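Local coordinates for uncharacterized protein (PDB 4L7A) that is of unknown function but is a putative zinc-binding metallo-peptidase of the Peptidase_MA clan that may cleave peptide bonds, at residues A[174-177]-A[183-186]; A[185-190]-A[212-217]; A[216-221]-A[227-232]. One frame throughout, in Å; residues are numbered along the deposited sequence.

In the fold
The three interactions cluster in one helical region of the chain, on the same side of its centre and within the part related to zinc-binding metallo-peptidases. Interaction 1 bridges the ends of short helix 178-181. Interaction 2 begins where it stops, sharing Gly185 and Phe186, and sets the following loop on helix 211-244. Interaction 3 continues along that helix from the shared Asn216 and Val217, folding it against itself. Centres of interactions 1 and 2 lie about 9 Å apart, of 2 and 3 about 7 Å, of 1 and 3 about 12 Å. Lys232 NZ hydrogen-bonds to Gly185 O, so a single loop is held to both arms of the bent helix.

Interaction 1 of 3, residues A[174-177]-A[183-186]; sequences QNRK and PLGF
Arg176 reaches across to Leu184 and Phe186 with the two outer nitrogens of its guanidinium, one to each side chain. The contacts across the pair are van der Waals in kind. NH1 comes to 3.6 Å from the methyl CD1 of Leu184, the arginine chain running at about a right angle to the leucine. NH2 lies 3.8 Å from Phe186 CE2, with CD2 a little farther off, and the guanidinium plane is inclined 50° to the phenyl ring. A bend at chi3 (-63°) in the otherwise extended arginine chain turns its head toward the leucine methyl and the ring, which lie side by side before it.

A polar partner comes from earlier in the same loop. NH1 is hydrogen-bonded to the backbone oxygen of Asn167, and this bond fixes one end of the guanidinium while Leu184 and Phe186 pack against one side of it. Arg176 also touches Thr169, and the Phe186 ring meets that of Tyr168 with the planes about 50° apart.

Backbone bonds shape the second segment. Gly185, at positive phi, is the C-prime residue of a Schellman motif, in which Phe186 N bonds to Val181 O and Gly185 N to Ala182 O. The contact therefore spans short helix 178-181 from end to end: Lys177 is its N-cap, the Schellman turn closes it, and both Arg176 and Phe186 rest on Val181, while helix 211-244 reaches the turn through Lys232.

Interaction 2 of 3, residues A[185-190]-A[212-217]; sequences GFVTPY and AQWENV
Val187 and Val217 bring their CA atoms to 6.6 Å, the closest CA pair between the irregular segment 185-190 and the helical segment 212-217, where the loop passes the helix without pairing to its backbone. The contact is apolar and centres on the methyl CG1 of Val187, which sits in the corner between two helix side chains. It meets the six-membered part of the Trp214 indole, 4.1 Å from CH2 and nearly as close to CZ3; the valine approaches at a slant. At about a right angle to that direction it faces Val217, with 4.4 Å between the two CG1 atoms.

Trp214 and Val217 stand three residues apart, so successive turns of the helix offer the two partners together. The indole leaves the helix with CG anti to the backbone N (chi1 180°), and the CH2 and CZ3 end of its six-membered ring carries the contact although its CB does not point at the loop. Val217 is aimed at the loop directly: its CG1 also packs against the main chain of Val187, 4.1 Å from the carbonyl O and 4.2 Å from CA. Val187 thus contributes backbone as well as side chain.

Helix 195-208 covers another flank. Val187 and Thr188 touch Cys205, Thr188 OG1 hydrogen-bonds to Glu201 OE1 and Ala191 N, and Phe206 meets the Trp214 ring edge-to-face. Trp214 also rests on Ile229 and Leu233, farther along its own helix. The arrangement is apolar packing of a loop on a helix, in a helical part of the fold away from the sheet: the loop sets one valine against helix 211-244 while helix 195-208, into which that loop leads, packs on Val187 and Trp214.

Interaction 3 of 3, residues A[216-221]-A[227-232]; sequences NVMTLA and PIIDQK
Ile229 is the bump of this contact, and its hollow is formed by Val217, Met218 and Ala221 on the facing turn. The terminal methyl CD1 rests over the shallow hollow between them, 3.9 Å from Ala221 CB and 4.2 Å from Val217 CG1. The methyl lies on the alanine CB, while the valine, crossing the isoleucine at about a right angle, borders the hollow beside it. CG1 anti to the carbonyl carbon (chi1 -66°), followed by an extended chi2, carries CD1 outward far enough to reach it.

The third border is Met218, modelled as selenomethionine, a curled chain bent at chi2 and chi3. It runs past Ile229 in the opposite sense, so that the two side chains interleave. Its selenium sits 3.7 Å from the branch methyl CG2 of Ile229 and 4.0 Å from CB, covering the root of the isoleucine while CD1 lies over the hollow. The position of CE beside the Asp230 carboxylate is doubtful.

Around this contact, Ile229 also touches Trp214 and Val217 touches Tyr209, whereas Met218 leans on Lys226. Lys232 leaves to another side, where its NZ forms a salt bridge with Asp198.

Both segments belong to helix 211-244, kinked at Pro227, whose N makes no bond to the preceding turn. Their directions differ by 133°, well short of antiparallel. This is a sharply bent helix whose two arms face each other, hairpin-like, across 10.2 Å between their axes, with the isoleucine of one arm packing on the apolar side chains of the other.

Interaction 1 of 3, residues A[174-177]-A[183-186]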
ATOM      1  N   GLN A 174       0.455  19.068   7.798  1.00 24.76           N
ATOM      2  CA  GLN A 174       1.772  18.966   7.194  1.00 25.11           C
ATOM      3  C   GLN A 174       2.823  19.881   7.851  1.00 24.74           C
ATOM      4  O   GLN A 174       3.988  19.734   7.576  1.00 24.13           O
ATOM      5  CB  GLN A 174       1.694  19.224   5.686  1.00 25.14           C
ATOM      6  CG  GLN A 174       1.437  20.672   5.248  1.00 24.87           C
ATOM      7  CD  GLN A 174      -0.035  21.054   5.175  1.00 25.95           C
ATOM      8  OE1 GLN A 174      -0.931  20.391   5.729  1.00 25.51           O
ATOM      9  NE2 GLN A 174      -0.300  22.167   4.464  1.00 26.33           N
ATOM     10  N   ASN A 175       2.417  20.782   8.732  1.00 25.60           N
ATOM     11  CA  ASN A 175       3.365  21.669   9.432  1.00 27.99           C
ATOM     12  C   ASN A 175       3.847  21.147  10.772  1.00 28.01           C
ATOM     13  O   ASN A 175       4.526  21.857  11.489  1.00 28.17           O
ATOM     14  CB  ASN A 175       2.749  23.050   9.623  1.00 28.67           C
ATOM     15  CG  ASN A 175       2.299  23.659   8.304  1.00 31.69           C
ATOM     16  OD1 ASN A 175       1.163  24.153   8.188  1.00 33.83           O
ATOM     17  ND2 ASN A 175       3.160  23.585   7.288  1.00 29.63           N
ATOM     18  N   ARG A 176       3.507  19.902  11.103  1.00 28.42           N
ATOM     19  CA  ARG A 176       3.964  19.267  12.325  1.00 26.37           C
ATOM     20  C   ARG A 176       4.806  18.103  11.943  1.00 27.29           C
ATOM     21  O   ARG A 176       4.381  17.270  11.150  1.00 26.15           O
ATOM     22  CB  ARG A 176       2.778  18.789  13.166  1.00 27.43           C
ATOM     23  CG  ARG A 176       1.859  19.922  13.694  1.00 26.88           C
ATOM     24  CD  ARG A 176       0.887  19.427  14.732  1.00 26.65           C
ATOM     25  NE  ARG A 176      -0.062  18.442  14.231  1.00 27.96           N
ATOM     26  CZ  ARG A 176      -1.081  17.970  14.953  1.00 28.66           C
ATOM     27  NH1 ARG A 176      -1.248  18.376  16.199  1.00 28.14           N
ATOM     28  NH2 ARG A 176      -1.939  17.106  14.433  1.00 28.55           N
ATOM     29  N   LYS A 177       5.995  18.006  12.518  1.00 29.07           N
ATOM     30  CA  LYS A 177       6.893  16.896  12.222  1.00 32.00           C
ATOM     31  C   LYS A 177       6.625  15.727  13.156  1.00 30.26           C
ATOM     32  O   LYS A 177       5.885  15.867  14.120  1.00 28.28           O
ATOM     33  CB  LYS A 177       8.357  17.340  12.379  1.00 36.84           C
ATOM     34  CG  LYS A 177       8.814  18.383  11.389  1.00 41.88           C
ATOM     35  CD  LYS A 177      10.353  18.367  11.338  1.00 46.51           C
ATOM     36  CE  LYS A 177      10.885  18.446   9.947  1.00 50.72           C
ATOM     37  NZ  LYS A 177      11.384  19.825   9.765  1.00 55.88           N
ATOM     38  N   PRO A 183       4.317  12.293  20.286  1.00 25.56           N
ATOM     39  CA  PRO A 183       3.910  12.431  21.697  1.00 27.74           C
ATOM     40  C   PRO A 183       2.419  12.617  21.898  1.00 27.18           C
ATOM     41  O   PRO A 183       1.934  12.416  23.015  1.00 30.45           O
ATOM     42  CB  PRO A 183       4.677  13.683  22.185  1.00 28.28           C
ATOM     43  CG  PRO A 183       5.873  13.717  21.384  1.00 28.38           C
ATOM     44  CD  PRO A 183       5.401  13.232  19.985  1.00 26.86           C
ATOM     45  N   LEU A 184       1.713  12.978  20.833  1.00 25.21           N
ATOM     46  CA  LEU A 184       0.252  13.122  20.874  1.00 24.76           C
ATOM     47  C   LEU A 184      -0.455  11.845  20.418  1.00 23.54           C
ATOM     48  O   LEU A 184      -1.679  11.812  20.347  1.00 23.69           O
ATOM     49  CB  LEU A 184      -0.219  14.290  19.973  1.00 25.35           C
ATOM     50  CG  LEU A 184       0.535  15.595  20.113  1.00 26.88           C
ATOM     51  CD1 LEU A 184       0.067  16.568  19.043  1.00 27.92           C
ATOM     52  CD2 LEU A 184       0.393  16.232  21.496  1.00 27.71           C
ATOM     53  N   GLY A 185       0.293  10.792  20.115  1.00 22.89           N
ATOM     54  CA  GLY A 185      -0.308   9.526  19.727  1.00 23.26           C
ATOM     55  C   GLY A 185      -0.553   9.379  18.234  1.00 22.70           C
ATOM     56  O   GLY A 185      -1.406   8.618  17.808  1.00 23.29           O
ATOM     57  N   PHE A 186       0.173  10.137  17.424  1.00 23.31           N
ATOM     58  CA  PHE A 186       0.044  10.050  15.960  1.00 21.13           C
ATOM     59  C   PHE A 186       1.286   9.397  15.393  1.00 21.09           C
ATOM     60  O   PHE A 186       2.422   9.868  15.667  1.00 22.16           O
ATOM     61  CB  PHE A 186      -0.104  11.456  15.357  1.00 21.60           C
ATOM     62  CG  PHE A 186      -1.375  12.171  15.785  1.00 21.95           C
ATOM     63  CD1 PHE A 186      -2.612  11.530  15.693  1.00 22.07           C
ATOM     64  CD2 PHE A 186      -1.333  13.441  16.287  1.00 20.76           C
ATOM     65  CE1 PHE A 186      -3.759  12.158  16.083  1.00 23.07           C
ATOM     66  CE2 PHE A 186      -2.492  14.071  16.681  1.00 22.19           C
ATOM     67  CZ  PHE A 186      -3.693  13.426  16.611  1.00 23.27           C
TER

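Interaction 2 of 3, residues A[185-190]-A[212-217]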
ATOM      1  N   GLY A 185       0.293  10.792  20.115  1.00 22.89           N
ATOM      2  CA  GLY A 185      -0.308   9.526  19.727  1.00 23.26           C
ATOM      3  C   GLY A 185      -0.553   9.379  18.234  1.00 22.70           C
ATOM      4  O   GLY A 185      -1.406   8.618  17.808  1.00 23.29           O
ATOM      5  N   PHE A 186       0.173  10.137  17.424  1.00 23.31           N
ATOM      6  CA  PHE A 186       0.044  10.050  15.960  1.00 21.13           C
ATOM      7  C   PHE A 186       1.286   9.397  15.393  1.00 21.09           C
ATOM      8  O   PHE A 186       2.422   9.868  15.667  1.00 22.16           O
ATOM      9  CB  PHE A 186      -0.104  11.456  15.357  1.00 21.60           C
ATOM     10  CG  PHE A 186      -1.375  12.171  15.785  1.00 21.95           C
ATOM     11  CD1 PHE A 186      -2.612  11.530  15.693  1.00 22.07           C
ATOM     12  CD2 PHE A 186      -1.333  13.441  16.287  1.00 20.76           C
ATOM     13  CE1 PHE A 186      -3.759  12.158  16.083  1.00 23.07           C
ATOM     14  CE2 PHE A 186      -2.492  14.071  16.681  1.00 22.19           C
ATOM     15  CZ  PHE A 186      -3.693  13.426  16.611  1.00 23.27           C
ATOM     16  N   VAL A 187       1.090   8.326  14.611  1.00 20.29           N
ATOM     17  CA  VAL A 187       2.201   7.610  14.017  1.00 19.07           C
ATOM     18  C   VAL A 187       2.925   8.337  12.888  1.00 18.94           C
ATOM     19  O   VAL A 187       4.062   8.010  12.594  1.00 18.07           O
ATOM     20  CB  VAL A 187       1.825   6.177  13.548  1.00 19.64           C
ATOM     21  CG1 VAL A 187       1.525   5.275  14.763  1.00 19.33           C
ATOM     22  CG2 VAL A 187       0.629   6.162  12.550  1.00 19.52           C
ATOM     23  N   THR A 188       2.272   9.306  12.264  1.00 19.50           N
ATOM     24  CA  THR A 188       2.842  10.143  11.226  1.00 19.36           C
ATOM     25  C   THR A 188       2.162  11.495  11.296  1.00 20.63           C
ATOM     26  O   THR A 188       1.096  11.628  11.885  1.00 23.21           O
ATOM     27  CB  THR A 188       2.523   9.588   9.796  1.00 19.88           C
ATOM     28  OG1 THR A 188       1.106   9.487   9.590  1.00 19.02           O
ATOM     29  CG2 THR A 188       3.152   8.286   9.574  1.00 19.47           C
ATOM     30  N   PRO A 189       2.725  12.505  10.657  1.00 20.97           N
ATOM     31  CA  PRO A 189       2.009  13.803  10.579  1.00 20.57           C
ATOM     32  C   PRO A 189       0.635  13.682   9.990  1.00 19.90           C
ATOM     33  O   PRO A 189      -0.315  14.264  10.519  1.00 21.55           O
ATOM     34  CB  PRO A 189       2.895  14.622   9.642  1.00 21.82           C
ATOM     35  CG  PRO A 189       4.285  14.116   9.964  1.00 22.29           C
ATOM     36  CD  PRO A 189       4.106  12.610  10.168  1.00 21.68           C
ATOM     37  N   TYR A 190       0.503  12.911   8.906  1.00 19.59           N
ATOM     38  CA  TYR A 190      -0.798  12.710   8.248  1.00 19.73           C
ATOM     39  C   TYR A 190      -1.856  12.045   9.122  1.00 19.47           C
ATOM     40  O   TYR A 190      -3.044  12.356   9.024  1.00 20.37           O
ATOM     41  CB  TYR A 190      -0.595  11.887   6.966  1.00 21.02           C
ATOM     42  CG  TYR A 190      -1.765  11.879   6.055  1.00 20.65           C
ATOM     43  CD1 TYR A 190      -2.367  13.044   5.667  1.00 22.54           C
ATOM     44  CD2 TYR A 190      -2.205  10.729   5.492  1.00 22.17           C
ATOM     45  CE1 TYR A 190      -3.431  13.033   4.793  1.00 23.65           C
ATOM     46  CE2 TYR A 190      -3.295  10.720   4.614  1.00 20.93           C
ATOM     47  CZ  TYR A 190      -3.868  11.839   4.267  1.00 22.53           C
ATOM     48  OH  TYR A 190      -4.923  11.820   3.373  1.00 23.22           O
ATOM     49  N   ALA A 212      12.150  -2.098  14.003  1.00 25.78           N
ATOM     50  CA  ALA A 212      13.002  -1.013  14.477  1.00 26.96           C
ATOM     51  C   ALA A 212      12.372   0.366  14.184  1.00 26.29           C
ATOM     52  O   ALA A 212      12.451   1.314  14.983  1.00 25.61           O
ATOM     53  CB  ALA A 212      14.385  -1.111  13.859  1.00 26.81           C
ATOM     54  N   GLN A 213      11.725   0.472  13.045  1.00 25.57           N
ATOM     55  CA  GLN A 213      11.088   1.721  12.655  1.00 25.30           C
ATOM     56  C   GLN A 213       9.869   2.013  13.553  1.00 23.99           C
ATOM     57  O   GLN A 213       9.619   3.136  13.959  1.00 22.64           O
ATOM     58  CB  GLN A 213      10.673   1.661  11.166  1.00 25.36           C
ATOM     59  CG  GLN A 213      10.114   2.973  10.679  1.00 25.81           C
ATOM     60  CD  GLN A 213       9.799   3.008   9.179  1.00 26.34           C
ATOM     61  OE1 GLN A 213       9.933   2.032   8.424  1.00 28.25           O
ATOM     62  NE2 GLN A 213       9.398   4.154   8.757  1.00 25.85           N
ATOM     63  N   TRP A 214       9.105   0.979  13.836  1.00 24.58           N
ATOM     64  CA  TRP A 214       7.933   1.106  14.713  1.00 24.95           C
ATOM     65  C   TRP A 214       8.361   1.521  16.106  1.00 24.10           C
ATOM     66  O   TRP A 214       7.813   2.451  16.688  1.00 25.59           O
ATOM     67  CB  TRP A 214       7.124  -0.208  14.745  1.00 23.18           C
ATOM     68  CG  TRP A 214       5.915  -0.133  15.638  1.00 22.72           C
ATOM     69  CD1 TRP A 214       5.857  -0.491  16.948  1.00 23.06           C
ATOM     70  CD2 TRP A 214       4.618   0.392  15.317  1.00 20.79           C
ATOM     71  NE1 TRP A 214       4.591  -0.249  17.446  1.00 22.53           N
ATOM     72  CE2 TRP A 214       3.817   0.286  16.469  1.00 20.74           C
ATOM     73  CE3 TRP A 214       4.046   0.910  14.159  1.00 21.19           C
ATOM     74  CZ2 TRP A 214       2.463   0.682  16.496  1.00 20.51           C
ATOM     75  CZ3 TRP A 214       2.696   1.314  14.191  1.00 19.86           C
ATOM     76  CH2 TRP A 214       1.942   1.210  15.345  1.00 19.53           C
ATOM     77  N   GLU A 215       9.358   0.854  16.618  1.00 25.45           N
ATOM     78  CA  GLU A 215       9.941   1.196  17.928  1.00 28.00           C
ATOM     79  C   GLU A 215      10.511   2.594  17.939  1.00 25.20           C
ATOM     80  O   GLU A 215      10.427   3.280  18.941  1.00 24.16           O
ATOM     81  CB  GLU A 215      11.060   0.204  18.316  1.00 33.20           C
ATOM     82  CG  GLU A 215      10.558  -1.168  18.771  1.00 39.43           C
ATOM     83  CD  GLU A 215       9.435  -1.105  19.837  1.00 47.58           C
ATOM     84  OE1 GLU A 215       9.517  -0.302  20.810  1.00 58.08           O
ATOM     85  OE2 GLU A 215       8.437  -1.856  19.697  1.00 53.06           O
ATOM     86  N   ASN A 216      11.086   3.044  16.837  1.00 22.77           N
ATOM     87  CA  ASN A 216      11.577   4.397  16.830  1.00 24.72           C
ATOM     88  C   ASN A 216      10.406   5.390  17.026  1.00 24.47           C
ATOM     89  O   ASN A 216      10.522   6.411  17.725  1.00 23.96           O
ATOM     90  CB  ASN A 216      12.316   4.703  15.539  1.00 25.94           C
ATOM     91  CG  ASN A 216      12.923   6.073  15.570  1.00 28.62           C
ATOM     92  OD1 ASN A 216      13.736   6.381  16.441  1.00 32.07           O
ATOM     93  ND2 ASN A 216      12.527   6.916  14.655  1.00 28.47           N
ATOM     94  N   VAL A 217       9.257   5.102  16.394  1.00 24.02           N
ATOM     95  CA  VAL A 217       8.087   5.963  16.588  1.00 23.09           C
ATOM     96  C   VAL A 217       7.673   5.965  18.045  1.00 23.48           C
ATOM     97  O   VAL A 217       7.391   7.006  18.600  1.00 21.91           O
ATOM     98  CB  VAL A 217       6.893   5.559  15.664  1.00 22.64           C
ATOM     99  CG1 VAL A 217       5.652   6.363  15.994  1.00 23.36           C
ATOM    100  CG2 VAL A 217       7.254   5.778  14.189  1.00 23.22           C
TER

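Interaction 3 of 3, residues A[216-221]-A[227-232]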
ATOM      1  N   ASN A 216      11.086   3.044  16.837  1.00 22.77           N
ATOM      2  CA  ASN A 216      11.577   4.397  16.830  1.00 24.72           C
ATOM      3  C   ASN A 216      10.406   5.390  17.026  1.00 24.47           C
ATOM      4  O   ASN A 216      10.522   6.411  17.725  1.00 23.96           O
ATOM      5  CB  ASN A 216      12.316   4.703  15.539  1.00 25.94           C
ATOM      6  CG  ASN A 216      12.923   6.073  15.570  1.00 28.62           C
ATOM      7  OD1 ASN A 216      13.736   6.381  16.441  1.00 32.07           O
ATOM      8  ND2 ASN A 216      12.527   6.916  14.655  1.00 28.47           N
ATOM      9  N   VAL A 217       9.257   5.102  16.394  1.00 24.02           N
ATOM     10  CA  VAL A 217       8.087   5.963  16.588  1.00 23.09           C
ATOM     11  C   VAL A 217       7.673   5.965  18.045  1.00 23.48           C
ATOM     12  O   VAL A 217       7.391   7.006  18.600  1.00 21.91           O
ATOM     13  CB  VAL A 217       6.893   5.559  15.664  1.00 22.64           C
ATOM     14  CG1 VAL A 217       5.652   6.363  15.994  1.00 23.36           C
ATOM     15  CG2 VAL A 217       7.254   5.778  14.189  1.00 23.22           C
HETATM   16  N   MSE A 218       7.625   4.781  18.668  1.00 25.61           N
HETATM   17  CA  MSE A 218       7.304   4.669  20.084  1.00 25.85           C
HETATM   18  C   MSE A 218       8.294   5.446  20.947  1.00 25.77           C
HETATM   19  O   MSE A 218       7.903   6.114  21.893  1.00 25.87           O
HETATM   20  CB  MSE A 218       7.311   3.196  20.538  1.00 28.43           C
HETATM   21  CG  MSE A 218       6.360   2.331  19.823  1.00 31.03           C
HETATM   22 SE   MSE A 218       4.454   2.911  19.961  0.75 39.32          SE
HETATM   23  CE  MSE A 218       4.056   1.939  21.651  1.00 43.09           C
ATOM     24  N   THR A 219       9.583   5.362  20.633  1.00 25.51           N
ATOM     25  CA  THR A 219      10.568   6.153  21.337  1.00 25.96           C
ATOM     26  C   THR A 219      10.249   7.656  21.228  1.00 26.00           C
ATOM     27  O   THR A 219      10.273   8.342  22.223  1.00 25.03           O
ATOM     28  CB  THR A 219      11.970   5.882  20.789  1.00 26.09           C
ATOM     29  OG1 THR A 219      12.256   4.520  20.994  1.00 26.28           O
ATOM     30  CG2 THR A 219      13.018   6.688  21.489  1.00 27.56           C
ATOM     31  N   LEU A 220       9.971   8.155  20.024  1.00 25.46           N
ATOM     32  CA  LEU A 220       9.667   9.577  19.859  1.00 26.03           C
ATOM     33  C   LEU A 220       8.354   9.899  20.539  1.00 25.32           C
ATOM     34  O   LEU A 220       8.138  11.015  20.979  1.00 24.94           O
ATOM     35  CB  LEU A 220       9.575   9.976  18.403  1.00 26.86           C
ATOM     36  CG  LEU A 220      10.859   9.959  17.595  1.00 28.58           C
ATOM     37  CD1 LEU A 220      10.607  10.086  16.110  1.00 27.28           C
ATOM     38  CD2 LEU A 220      11.801  11.074  18.073  1.00 31.36           C
ATOM     39  N   ALA A 221       7.481   8.923  20.662  1.00 24.56           N
ATOM     40  CA  ALA A 221       6.224   9.168  21.371  1.00 24.70           C
ATOM     41  C   ALA A 221       6.385   9.388  22.881  1.00 25.16           C
ATOM     42  O   ALA A 221       5.593  10.144  23.498  1.00 24.17           O
ATOM     43  CB  ALA A 221       5.251   8.047  21.098  1.00 24.41           C
ATOM     44  N   PRO A 227       1.384   5.138  25.330  1.00 26.14           N
ATOM     45  CA  PRO A 227       0.097   4.553  25.691  1.00 25.55           C
ATOM     46  C   PRO A 227      -1.027   4.911  24.713  1.00 25.70           C
ATOM     47  O   PRO A 227      -1.956   4.116  24.568  1.00 24.87           O
ATOM     48  CB  PRO A 227      -0.211   5.178  27.061  1.00 26.32           C
ATOM     49  CG  PRO A 227       1.037   5.748  27.541  1.00 25.97           C
ATOM     50  CD  PRO A 227       1.865   6.076  26.359  1.00 26.39           C
ATOM     51  N   ILE A 228      -0.976   6.109  24.108  1.00 24.30           N
ATOM     52  CA  ILE A 228      -1.990   6.502  23.165  1.00 23.97           C
ATOM     53  C   ILE A 228      -1.913   5.649  21.853  1.00 23.34           C
ATOM     54  O   ILE A 228      -2.933   5.155  21.358  1.00 20.35           O
ATOM     55  CB  ILE A 228      -1.920   7.987  22.866  1.00 24.32           C
ATOM     56  CG1 ILE A 228      -2.175   8.809  24.141  1.00 24.63           C
ATOM     57  CG2 ILE A 228      -3.007   8.333  21.899  1.00 24.83           C
ATOM     58  CD1 ILE A 228      -1.721  10.281  24.042  1.00 24.33           C
ATOM     59  N   ILE A 229      -0.702   5.467  21.344  1.00 22.77           N
ATOM     60  CA  ILE A 229      -0.476   4.615  20.198  1.00 23.66           C
ATOM     61  C   ILE A 229      -0.853   3.164  20.524  1.00 26.24           C
ATOM     62  O   ILE A 229      -1.523   2.504  19.701  1.00 22.93           O
ATOM     63  CB  ILE A 229       0.912   4.724  19.678  1.00 24.20           C
ATOM     64  CG1 ILE A 229       1.123   6.123  19.133  1.00 25.13           C
ATOM     65  CG2 ILE A 229       1.153   3.736  18.525  1.00 25.31           C
ATOM     66  CD1 ILE A 229       2.549   6.453  18.820  1.00 26.05           C
ATOM     67  N   ASP A 230      -0.470   2.693  21.715  1.00 24.89           N
ATOM     68  CA  ASP A 230      -0.842   1.360  22.150  1.00 28.20           C
ATOM     69  C   ASP A 230      -2.371   1.162  22.146  1.00 27.17           C
ATOM     70  O   ASP A 230      -2.874   0.170  21.644  1.00 24.98           O
ATOM     71  CB  ASP A 230      -0.276   1.066  23.549  1.00 33.27           C
ATOM     72  CG  ASP A 230       1.260   0.852  23.526  1.00 37.58           C
ATOM     73  OD1 ASP A 230       1.775   0.369  22.487  1.00 41.10           O
ATOM     74  OD2 ASP A 230       1.925   1.143  24.548  1.00 47.69           O
ATOM     75  N   GLN A 231      -3.102   2.138  22.652  1.00 26.06           N
ATOM     76  CA  GLN A 231      -4.553   2.029  22.700  1.00 27.01           C
ATOM     77  C   GLN A 231      -5.181   1.975  21.284  1.00 24.94           C
ATOM     78  O   GLN A 231      -6.083   1.163  21.021  1.00 22.72           O
ATOM     79  CB  GLN A 231      -5.102   3.214  23.487  1.00 29.83           C
ATOM     80  CG  GLN A 231      -6.588   3.213  23.578  1.00 33.10           C
ATOM     81  CD  GLN A 231      -7.098   4.419  24.331  1.00 36.12           C
ATOM     82  OE1 GLN A 231      -6.337   5.240  24.805  1.00 36.55           O
ATOM     83  NE2 GLN A 231      -8.392   4.504  24.466  1.00 40.15           N
ATOM     84  N   LYS A 232      -4.704   2.846  20.388  1.00 21.73           N
ATOM     85  CA  LYS A 232      -5.154   2.861  19.001  1.00 21.53           C
ATOM     86  C   LYS A 232      -4.885   1.548  18.300  1.00 21.76           C
ATOM     87  O   LYS A 232      -5.779   0.951  17.636  1.00 21.97           O
ATOM     88  CB  LYS A 232      -4.467   4.012  18.227  1.00 20.87           C
ATOM     89  CG  LYS A 232      -4.975   5.359  18.669  1.00 20.41           C
ATOM     90  CD  LYS A 232      -4.256   6.509  17.953  1.00 19.67           C
ATOM     91  CE  LYS A 232      -4.891   7.812  18.283  1.00 20.31           C
ATOM     92  NZ  LYS A 232      -4.141   8.992  17.662  1.00 20.53           N
TER